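Local coordinates for protein ubiquitin-like-conjugating enzyme ATG10 (Saccharomyces cerevisiae, PDB 4EBR) that catalyses, as an E2-like enzyme of autophagy, the conjugation of the ubiquitin-like protein ATG12 to ATG5, at residues Q20-W25 and D38-R43; N63-Y68 and F161-Y166; L82-E87 and E105-V110. All coordinates share one frame; numbering follows the deposited sequence.

Contact 1: residues Q20-W25 and D38-R43; sequences QIFHNW and DGLLLR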
loop_
_atom_site.group_PDB
_atom_site.type_symbol
_atom_site.label_atom_id
_atom_site.label_comp_id
_atom_site.label_asym_id
_atom_site.label_seq_id
_atom_site.Cartn_x
_atom_site.Cartn_y
_atom_site.Cartn_z
ATOM N N GLN A 20 18.462 2.910 -22.125
ATOM C CA GLN A 20 18.126 4.297 -22.411
ATOM C C GLN A 20 16.697 4.433 -22.918
ATOM O O GLN A 20 16.352 5.427 -23.559
ATOM C CB GLN A 20 19.116 4.905 -23.408
ATOM C CG GLN A 20 20.559 4.846 -22.943
ATOM C CD GLN A 20 21.148 6.220 -22.714
ATOM O OE1 GLN A 20 20.930 7.145 -23.503
ATOM N NE2 GLN A 20 21.895 6.367 -21.624
ATOM N N ILE A 21 15.858 3.451 -22.601
ATOM C CA ILE A 21 14.474 3.502 -23.038
ATOM C C ILE A 21 13.785 4.733 -22.452
ATOM O O ILE A 21 12.932 5.335 -23.099
ATOM C CB ILE A 21 13.699 2.204 -22.715
ATOM C CG1 ILE A 21 12.351 2.191 -23.432
ATOM C CG2 ILE A 21 13.506 2.016 -21.212
ATOM C CD1 ILE A 21 11.419 1.099 -22.955
ATOM N N PHE A 22 14.163 5.126 -21.241
ATOM C CA PHE A 22 13.594 6.336 -20.668
ATOM C C PHE A 22 14.292 7.626 -21.166
ATOM O O PHE A 22 13.653 8.669 -21.357
ATOM C CB PHE A 22 13.545 6.245 -19.143
ATOM C CG PHE A 22 12.706 5.095 -18.624
ATOM C CD1 PHE A 22 13.271 4.100 -17.844
ATOM C CD2 PHE A 22 11.350 5.021 -18.917
ATOM C CE1 PHE A 22 12.504 3.056 -17.365
ATOM C CE2 PHE A 22 10.564 3.974 -18.437
ATOM C CZ PHE A 22 11.141 2.990 -17.662
ATOM N N HIS A 23 15.597 7.545 -21.396
ATOM C CA HIS A 23 16.357 8.702 -21.863
ATOM C C HIS A 23 15.920 9.187 -23.245
ATOM O O HIS A 23 15.925 10.384 -23.523
ATOM C CB HIS A 23 17.850 8.388 -21.876
ATOM C CG HIS A 23 18.371 7.913 -20.559
ATOM N ND1 HIS A 23 17.987 6.714 -19.998
ATOM C CD2 HIS A 23 19.234 8.479 -19.685
ATOM C CE1 HIS A 23 18.602 6.558 -18.840
ATOM N NE2 HIS A 23 19.362 7.616 -18.624
ATOM N N ASN A 24 15.544 8.258 -24.110
ATOM C CA ASN A 24 15.129 8.619 -25.455
ATOM C C ASN A 24 13.621 8.766 -25.553
ATOM O O ASN A 24 13.075 9.026 -26.623
ATOM C CB ASN A 24 15.626 7.579 -26.460
ATOM C CG ASN A 24 17.118 7.366 -26.378
ATOM O OD1 ASN A 24 17.894 8.324 -26.296
ATOM N ND2 ASN A 24 17.531 6.102 -26.381
ATOM N N TRP A 25 12.943 8.570 -24.437
ATOM C CA TRP A 25 11.507 8.751 -24.399
ATOM C C TRP A 25 11.238 10.247 -24.468
ATOM O O TRP A 25 11.832 11.021 -23.716
ATOM C CB TRP A 25 10.976 8.165 -23.107
ATOM C CG TRP A 25 9.511 8.210 -22.979
ATOM C CD1 TRP A 25 8.605 8.428 -23.974
ATOM C CD2 TRP A 25 8.758 8.040 -21.772
ATOM N NE1 TRP A 25 7.329 8.398 -23.456
ATOM C CE2 TRP A 25 7.398 8.164 -22.107
ATOM C CE3 TRP A 25 9.104 7.788 -20.443
ATOM C CZ2 TRP A 25 6.381 8.052 -21.162
ATOM C CZ3 TRP A 25 8.098 7.673 -19.508
ATOM C CH2 TRP A 25 6.751 7.802 -19.871
ATOM N N ASP A 38 18.379 0.880 -6.541
ATOM C CA ASP A 38 17.094 0.296 -6.154
ATOM C C ASP A 38 15.880 0.817 -6.928
ATOM O O ASP A 38 14.975 0.060 -7.278
ATOM C CB ASP A 38 16.864 0.477 -4.650
ATOM C CG ASP A 38 17.033 -0.815 -3.876
ATOM O OD1 ASP A 38 17.284 -1.862 -4.509
ATOM O OD2 ASP A 38 16.915 -0.785 -2.633
ATOM N N GLY A 39 15.875 2.124 -7.169
ATOM C CA GLY A 39 14.702 2.852 -7.578
ATOM C C GLY A 39 15.056 3.931 -8.577
ATOM O O GLY A 39 16.210 4.364 -8.666
ATOM N N LEU A 40 14.051 4.369 -9.333
ATOM C CA LEU A 40 14.292 5.197 -10.508
ATOM C C LEU A 40 13.314 6.350 -10.543
ATOM O O LEU A 40 12.106 6.152 -10.470
ATOM C CB LEU A 40 14.145 4.346 -11.773
ATOM C CG LEU A 40 14.512 4.974 -13.106
ATOM C CD1 LEU A 40 15.929 5.478 -13.041
ATOM C CD2 LEU A 40 14.365 3.956 -14.202
ATOM N N LEU A 41 13.837 7.561 -10.632
ATOM C CA LEU A 41 12.975 8.725 -10.678
ATOM C C LEU A 41 12.844 9.233 -12.112
ATOM O O LEU A 41 13.840 9.494 -12.796
ATOM C CB LEU A 41 13.500 9.834 -9.781
ATOM C CG LEU A 41 12.634 11.083 -9.937
ATOM C CD1 LEU A 41 11.214 10.816 -9.465
ATOM C CD2 LEU A 41 13.241 12.271 -9.200
ATOM N N LEU A 42 11.606 9.360 -12.563
ATOM C CA LEU A 42 11.340 9.903 -13.875
ATOM C C LEU A 42 10.632 11.231 -13.723
ATOM O O LEU A 42 9.559 11.318 -13.115
ATOM C CB LEU A 42 10.485 8.932 -14.697
ATOM C CG LEU A 42 11.232 7.650 -15.071
ATOM C CD1 LEU A 42 10.436 6.768 -16.017
ATOM C CD2 LEU A 42 12.564 8.000 -15.691
ATOM N N ARG A 43 11.236 12.281 -14.256
ATOM C CA ARG A 43 10.533 13.548 -14.342
ATOM C C ARG A 43 10.075 13.697 -15.769
ATOM O O ARG A 43 10.844 13.461 -16.698
ATOM C CB ARG A 43 11.420 14.717 -13.919
ATOM C CG ARG A 43 11.816 14.670 -12.458
ATOM C CD ARG A 43 12.288 16.017 -11.959
ATOM N NE ARG A 43 12.552 16.000 -10.521
ATOM C CZ ARG A 43 13.716 15.649 -9.970
ATOM N NH1 ARG A 43 14.751 15.274 -10.732
ATOM N NH2 ARG A 43 13.847 15.673 -8.646
#

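Contact 2: residues N63-Y68 and F161-Y166; sequences NHIELY and FSWLGY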
loop_
_atom_site.group_PDB
_atom_site.type_symbol
_atom_site.label_atom_id
_atom_site.label_comp_id
_atom_site.label_asym_id
_atom_site.label_seq_id
_atom_site.Cartn_x
_atom_site.Cartn_y
_atom_site.Cartn_z
ATOM N N ASN A 63 1.209 20.881 -16.263
ATOM C CA ASN A 63 1.561 20.003 -15.168
ATOM C C ASN A 63 3.038 19.589 -15.222
ATOM O O ASN A 63 3.732 19.865 -16.202
ATOM C CB ASN A 63 0.654 18.765 -15.186
ATOM C CG ASN A 63 -0.797 19.102 -14.889
ATOM O OD1 ASN A 63 -1.093 20.091 -14.216
ATOM N ND2 ASN A 63 -1.710 18.278 -15.386
ATOM N N HIS A 64 3.515 18.924 -14.169
ATOM C CA HIS A 64 4.781 18.199 -14.222
ATOM C C HIS A 64 4.582 16.948 -13.412
ATOM O O HIS A 64 4.199 17.016 -12.249
ATOM C CB HIS A 64 5.933 19.029 -13.678
ATOM C CG HIS A 64 5.994 20.396 -14.272
ATOM N ND1 HIS A 64 5.099 21.392 -13.936
ATOM C CD2 HIS A 64 6.805 20.923 -15.217
ATOM C CE1 HIS A 64 5.374 22.480 -14.630
ATOM N NE2 HIS A 64 6.406 22.225 -15.413
ATOM N N ILE A 65 4.845 15.807 -14.035
ATOM C CA ILE A 65 4.541 14.519 -13.444
ATOM C C ILE A 65 5.840 13.902 -12.993
ATOM O O ILE A 65 6.848 13.983 -13.699
ATOM C CB ILE A 65 3.824 13.600 -14.478
ATOM C CG1 ILE A 65 2.462 14.192 -14.826
ATOM C CG2 ILE A 65 3.619 12.206 -13.952
ATOM C CD1 ILE A 65 1.689 13.408 -15.842
ATOM N N GLU A 66 5.832 13.306 -11.812
ATOM C CA GLU A 66 7.006 12.610 -11.357
ATOM C C GLU A 66 6.660 11.164 -11.067
ATOM O O GLU A 66 5.663 10.887 -10.397
ATOM C CB GLU A 66 7.594 13.303 -10.126
ATOM C CG GLU A 66 7.996 14.738 -10.411
ATOM C CD GLU A 66 8.747 15.422 -9.266
ATOM O OE1 GLU A 66 9.521 16.375 -9.551
ATOM O OE2 GLU A 66 8.562 15.027 -8.090
ATOM N N LEU A 67 7.473 10.241 -11.576
ATOM C CA LEU A 67 7.258 8.822 -11.313
ATOM C C LEU A 67 8.436 8.251 -10.565
ATOM O O LEU A 67 9.574 8.359 -11.033
ATOM C CB LEU A 67 7.124 8.043 -12.612
ATOM C CG LEU A 67 6.103 8.505 -13.641
ATOM C CD1 LEU A 67 6.083 7.474 -14.758
ATOM C CD2 LEU A 67 4.733 8.659 -13.021
ATOM N N TYR A 68 8.178 7.640 -9.411
ATOM C CA TYR A 68 9.243 6.935 -8.719
ATOM C C TYR A 68 8.981 5.430 -8.795
ATOM O O TYR A 68 7.983 4.937 -8.264
ATOM C CB TYR A 68 9.343 7.417 -7.277
ATOM C CG TYR A 68 10.628 7.045 -6.563
ATOM C CD1 TYR A 68 11.804 6.811 -7.260
ATOM C CD2 TYR A 68 10.662 6.929 -5.190
ATOM C CE1 TYR A 68 12.979 6.470 -6.597
ATOM C CE2 TYR A 68 11.829 6.596 -4.522
ATOM C CZ TYR A 68 12.977 6.366 -5.227
ATOM O OH TYR A 68 14.124 6.038 -4.541
ATOM N N PHE A 161 3.747 3.122 -19.831
ATOM C CA PHE A 161 3.497 3.534 -21.201
ATOM C C PHE A 161 2.024 3.491 -21.586
ATOM O O PHE A 161 1.605 4.142 -22.518
ATOM C CB PHE A 161 4.321 2.698 -22.167
ATOM C CG PHE A 161 5.807 2.841 -21.982
ATOM C CD1 PHE A 161 6.354 4.019 -21.523
ATOM C CD2 PHE A 161 6.665 1.787 -22.285
ATOM C CE1 PHE A 161 7.726 4.145 -21.375
ATOM C CE2 PHE A 161 8.034 1.911 -22.139
ATOM C CZ PHE A 161 8.565 3.084 -21.682
ATOM N N SER A 162 1.232 2.725 -20.862
ATOM C CA SER A 162 -0.178 2.590 -21.189
ATOM C C SER A 162 -0.924 3.908 -21.025
ATOM O O SER A 162 -1.735 4.257 -21.876
ATOM C CB SER A 162 -0.815 1.533 -20.305
ATOM O OG SER A 162 -0.557 1.823 -18.936
ATOM N N TRP A 163 -0.699 4.620 -19.926
ATOM C CA TRP A 163 -1.363 5.921 -19.750
ATOM C C TRP A 163 -0.584 7.167 -20.197
ATOM O O TRP A 163 -1.160 8.238 -20.359
ATOM C CB TRP A 163 -1.874 6.090 -18.321
ATOM C CG TRP A 163 -0.807 6.007 -17.288
ATOM C CD1 TRP A 163 -0.153 4.882 -16.868
ATOM C CD2 TRP A 163 -0.281 7.088 -16.512
ATOM N NE1 TRP A 163 0.752 5.198 -15.882
ATOM C CE2 TRP A 163 0.689 6.546 -15.642
ATOM C CE3 TRP A 163 -0.541 8.462 -16.461
ATOM C CZ2 TRP A 163 1.410 7.334 -14.743
ATOM C CZ3 TRP A 163 0.173 9.242 -15.565
ATOM C CH2 TRP A 163 1.138 8.677 -14.721
ATOM N N LEU A 164 0.723 6.984 -20.407
ATOM C CA LEU A 164 1.609 8.035 -20.916
ATOM C C LEU A 164 1.837 8.023 -22.439
ATOM O O LEU A 164 1.758 9.072 -23.078
ATOM C CB LEU A 164 2.958 7.988 -20.190
ATOM C CG LEU A 164 3.058 8.798 -18.896
ATOM C CD1 LEU A 164 4.491 9.250 -18.655
ATOM C CD2 LEU A 164 2.115 9.990 -18.932
ATOM N N GLY A 165 2.106 6.853 -23.024
ATOM C CA GLY A 165 2.207 6.758 -24.470
ATOM C C GLY A 165 3.708 6.786 -24.660
ATOM O O GLY A 165 4.357 7.729 -24.204
ATOM N N TYR A 166 4.273 5.764 -25.303
ATOM C CA TYR A 166 5.667 5.873 -25.727
ATOM C C TYR A 166 5.772 6.643 -27.039
ATOM O O TYR A 166 4.928 6.496 -27.927
ATOM C CB TYR A 166 6.386 4.526 -25.832
ATOM C CG TYR A 166 7.884 4.718 -25.775
ATOM C CD1 TYR A 166 8.520 4.924 -24.563
ATOM C CD2 TYR A 166 8.653 4.744 -26.929
ATOM C CE1 TYR A 166 9.878 5.127 -24.494
ATOM C CE2 TYR A 166 10.018 4.946 -26.869
ATOM C CZ TYR A 166 10.624 5.136 -25.646
ATOM O OH TYR A 166 11.980 5.340 -25.553
#

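Contact 3: residues L82-E87 and E105-V110; sequences LRIWEE and ESLLDV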
loop_
_atom_site.group_PDB
_atom_site.type_symbol
_atom_site.label_atom_id
_atom_site.label_comp_id
_atom_site.label_asym_id
_atom_site.label_seq_id
_atom_site.Cartn_x
_atom_site.Cartn_y
_atom_site.Cartn_z
ATOM N N LEU A 82 3.674 8.037 -7.544
ATOM C CA LEU A 82 3.298 9.076 -8.472
ATOM C C LEU A 82 2.936 10.385 -7.763
ATOM O O LEU A 82 2.186 10.394 -6.781
ATOM C CB LEU A 82 2.168 8.537 -9.343
ATOM C CG LEU A 82 1.135 9.402 -10.031
ATOM C CD1 LEU A 82 1.810 10.478 -10.831
ATOM C CD2 LEU A 82 0.350 8.486 -10.940
ATOM N N ARG A 83 3.514 11.483 -8.244
ATOM C CA ARG A 83 2.997 12.805 -7.896
ATOM C C ARG A 83 3.053 13.815 -9.049
ATOM O O ARG A 83 3.704 13.589 -10.084
ATOM C CB ARG A 83 3.653 13.353 -6.648
ATOM C CG ARG A 83 5.077 13.653 -6.828
ATOM C CD ARG A 83 5.650 14.092 -5.526
ATOM N NE ARG A 83 6.994 14.592 -5.736
ATOM C CZ ARG A 83 7.630 15.383 -4.892
ATOM N NH1 ARG A 83 7.028 15.770 -3.757
ATOM N NH2 ARG A 83 8.860 15.774 -5.193
ATOM N N ILE A 84 2.300 14.898 -8.895
ATOM C CA ILE A 84 2.082 15.813 -10.006
ATOM C C ILE A 84 2.077 17.255 -9.562
ATOM O O ILE A 84 1.319 17.620 -8.665
ATOM C CB ILE A 84 0.740 15.530 -10.711
ATOM C CG1 ILE A 84 0.769 14.164 -11.388
ATOM C CG2 ILE A 84 0.443 16.626 -11.722
ATOM C CD1 ILE A 84 -0.533 13.781 -12.091
ATOM N N TRP A 85 2.900 18.073 -10.210
ATOM C CA TRP A 85 2.921 19.521 -9.972
ATOM C C TRP A 85 1.940 20.217 -10.904
ATOM O O TRP A 85 2.065 20.129 -12.122
ATOM C CB TRP A 85 4.318 20.080 -10.223
ATOM C CG TRP A 85 5.388 19.478 -9.356
ATOM C CD1 TRP A 85 6.323 18.572 -9.731
ATOM C CD2 TRP A 85 5.634 19.750 -7.973
ATOM N NE1 TRP A 85 7.139 18.256 -8.670
ATOM C CE2 TRP A 85 6.735 18.970 -7.580
ATOM C CE3 TRP A 85 5.028 20.576 -7.028
ATOM C CZ2 TRP A 85 7.239 18.988 -6.292
ATOM C CZ3 TRP A 85 5.536 20.601 -5.757
ATOM C CH2 TRP A 85 6.627 19.808 -5.393
ATOM N N GLU A 86 0.944 20.889 -10.350
ATOM C CA GLU A 86 0.041 21.630 -11.210
ATOM C C GLU A 86 0.182 23.108 -10.979
ATOM O O GLU A 86 0.346 23.552 -9.851
ATOM C CB GLU A 86 -1.415 21.202 -11.027
ATOM C CG GLU A 86 -2.058 21.544 -9.702
ATOM C CD GLU A 86 -3.537 21.155 -9.687
ATOM O OE1 GLU A 86 -4.377 21.924 -10.231
ATOM O OE2 GLU A 86 -3.861 20.072 -9.140
ATOM N N GLU A 87 0.152 23.881 -12.051
ATOM C CA GLU A 87 0.169 25.320 -11.888
ATOM C C GLU A 87 -1.268 25.772 -11.849
ATOM O O GLU A 87 -2.062 25.389 -12.685
ATOM C CB GLU A 87 0.949 25.984 -13.018
ATOM C CG GLU A 87 2.410 25.534 -13.054
ATOM C CD GLU A 87 3.024 25.574 -14.451
ATOM O OE1 GLU A 87 4.248 25.327 -14.557
ATOM O OE2 GLU A 87 2.290 25.843 -15.438
ATOM N N GLU A 105 -6.669 11.170 -9.928
ATOM C CA GLU A 105 -7.682 10.268 -10.453
ATOM C C GLU A 105 -8.377 10.920 -11.635
ATOM O O GLU A 105 -8.189 10.501 -12.765
ATOM C CB GLU A 105 -8.677 9.873 -9.370
ATOM C CG GLU A 105 -8.005 9.163 -8.216
ATOM C CD GLU A 105 -8.967 8.333 -7.412
ATOM O OE1 GLU A 105 -9.565 8.876 -6.458
ATOM O OE2 GLU A 105 -9.127 7.137 -7.737
ATOM N N SER A 106 -9.103 11.999 -11.399
ATOM C CA SER A 106 -9.886 12.598 -12.478
ATOM C C SER A 106 -9.054 13.006 -13.712
ATOM O O SER A 106 -9.613 13.343 -14.751
ATOM C CB SER A 106 -10.728 13.781 -11.970
ATOM O OG SER A 106 -11.713 13.354 -11.040
ATOM N N LEU A 107 -7.727 12.984 -13.598
ATOM C CA LEU A 107 -6.859 13.208 -14.756
ATOM C C LEU A 107 -6.567 11.884 -15.464
ATOM O O LEU A 107 -6.864 11.712 -16.645
ATOM C CB LEU A 107 -5.554 13.903 -14.353
ATOM C CG LEU A 107 -4.685 14.373 -15.523
ATOM C CD1 LEU A 107 -5.456 15.353 -16.401
ATOM C CD2 LEU A 107 -3.406 14.994 -15.020
ATOM N N LEU A 108 -5.939 10.967 -14.737
ATOM C CA LEU A 108 -5.681 9.622 -15.233
ATOM C C LEU A 108 -6.978 8.898 -15.520
ATOM O O LEU A 108 -7.207 8.457 -16.646
ATOM C CB LEU A 108 -4.917 8.811 -14.192
ATOM C CG LEU A 108 -3.401 8.835 -14.287
ATOM C CD1 LEU A 108 -2.900 10.250 -14.545
ATOM C CD2 LEU A 108 -2.824 8.294 -12.999
ATOM N N ASP A 109 -7.822 8.792 -14.494
ATOM C CA ASP A 109 -9.034 7.974 -14.533
ATOM C C ASP A 109 -9.898 8.236 -15.770
ATOM O O ASP A 109 -10.527 7.320 -16.292
ATOM C CB ASP A 109 -9.840 8.156 -13.232
ATOM C CG ASP A 109 -11.209 7.521 -13.284
ATOM O OD1 ASP A 109 -11.316 6.365 -13.748
ATOM O OD2 ASP A 109 -12.179 8.177 -12.849
ATOM N N VAL A 110 -9.914 9.471 -16.259
ATOM C CA VAL A 110 -10.669 9.737 -17.474
ATOM C C VAL A 110 -10.015 9.105 -18.702
ATOM O O VAL A 110 -10.712 8.657 -19.609
ATOM C CB VAL A 110 -10.949 11.236 -17.693
ATOM C CG1 VAL A 110 -11.665 11.804 -16.478
ATOM C CG2 VAL A 110 -9.668 12.000 -17.995
#

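Contact 1: residues Q20-W25 and D38-R43
Phe22 lays one face of its ring against Leu42 where the loop between helix 6-18 and strand 28-33 packs on strand 40-44, part of the antiparallel sheet of this E2-like fold. The two side chains cross at about a right angle. CD1 of Leu42 stands 3.8 Å from the centroid of the Phe22 ring and 22° off the ring normal, a CH-pi contact displaced from the centre toward CD2 and CE2. On the opposite face sits Ile21 CG2 of the same loop, so the ring is sandwiched between two aliphatic groups. With CG of Leu42 anti to its own carbonyl carbon (chi1 -68°), both methyls are brought to Phe22, and the second, CD2, comes to 4.0 Å from Phe22 CB.

Leu40, two residues earlier on the strand and on the same side of it, meets the ring obliquely: its CD2 is 3.8 Å from Phe22 CE1. Leu13 and Tyr17 of helix 6-18 also touch Leu40, while Leu16 packs on Phe22. Putting an alanine in place of Phe22 takes the ring away and would probably open a gap under the loop, with Leu40 CD2 and Leu42 CD1 losing their main partner there. Trp25 is fixed by a hydrogen bond from NE1 to the carbonyl of Gly165, and its ring edge approaches the same leucine methyl, with CZ3 4.3 Å from Leu42 CD1.

Contact 2: residues N63-Y68 and F161-Y166
Trp163, near the end of helix 152-164, directs the six-membered part of its indole at Leu67 and Ile65 of strand 63-72, and apolar packing is all that joins the two segments. Leu67 CD2 lies close to the indole plane at the ring edge, 4.0 Å from Trp163 CZ2 and equally far from CH2; the two side chains run past each other in opposite directions. Ile65 meets the ring more loosely and obliquely, its CG2 4.4 Å from Trp163 CH2. The indole reaches the strand because CG of Trp163 sits between the backbone N and the carbonyl carbon (chi1 59°).

No hydrogen bond crosses between the segments. The indole NE1 donates to the carbonyl O of Phe159, which satisfies the one polar atom of the ring and helps to fix its rotation. Gly165 N bonds to Phe161 O at 2.8 Å, after which Gly165 leaves the helix with positive phi.

Aromatic contact extends the packing to Phe132, whose ring meets Trp163 with the planes at about 55°. The whole is a helix-on-sheet interface of the E2-like core, with the Trp163 side chain about 10 Å from that of the active-site Cys135.

Contact 3: residues L82-E87 and E105-V110
Leu82 and Leu108 meet tip to tip, methyl against methyl, with Leu82 CD2 3.8 Å from Leu108 CD2. This is the tighter part of a small helix-on-sheet contact between strand 77-90 and helix 101-108. Leu82 reaches out from the strand with CG roughly opposite its backbone N (chi1 154°), which carries its CD2 methyl up to the helix. Its surroundings close in from other parts of the fold: the indole of Trp163, from helix 152-164, touches both leucines, and Phe132 packs on Leu108.

Two residues further along the strand, the packing becomes looser. Ile84 extends its CD1 to 4.3 Å from Leu107 CD2, and no other atom pair of these two residues comes nearer. Ile84 is nevertheless buried, because Ile65 of the adjoining strand and Met99 cover it from other directions. Leu107 is partly exposed, although Asn63 and Arg48 lie against it. On the solvent side Ser106 and Val110 are exposed, and Asp109 and Val110 are poorly ordered.

On the strand, Arg83 and Trp85 lie on the face turned from the helix, where Arg83 NE forms a salt bridge with Glu66 OE2 and Trp85 NE1 a hydrogen bond with Glu66 OE1. No hydrogen bond or salt bridge crosses between the segments. The joint between them is purely apolar, made by four aliphatic side chains with Trp163 completing it, which implies that the attachment probably depends on burial of methyl groups rather than on directional bonds.

All three contacts pack loop or helix segments against one antiparallel sheet, on its consecutive neighbouring strands 40-44, 63-72 and 77-90. Contact 1 closes before contact 2 opens, whereas contact 3 is nested inside the long loop that contact 2 closes. Contact 2 is central: its centre lies about 11 Å from that of contact 1 and about 10 Å from that of contact 3, while the centres of contacts 1 and 3 are about 19 Å apart and the two do not touch. Backbone pairing ties the strands together. Helix 152-164 joins the set, through Leu164 against Trp25 and Trp163 against Leu108, and so links the loop after helix 6-18 and helix 101-108 to the part of the E2-like domain near Cys135.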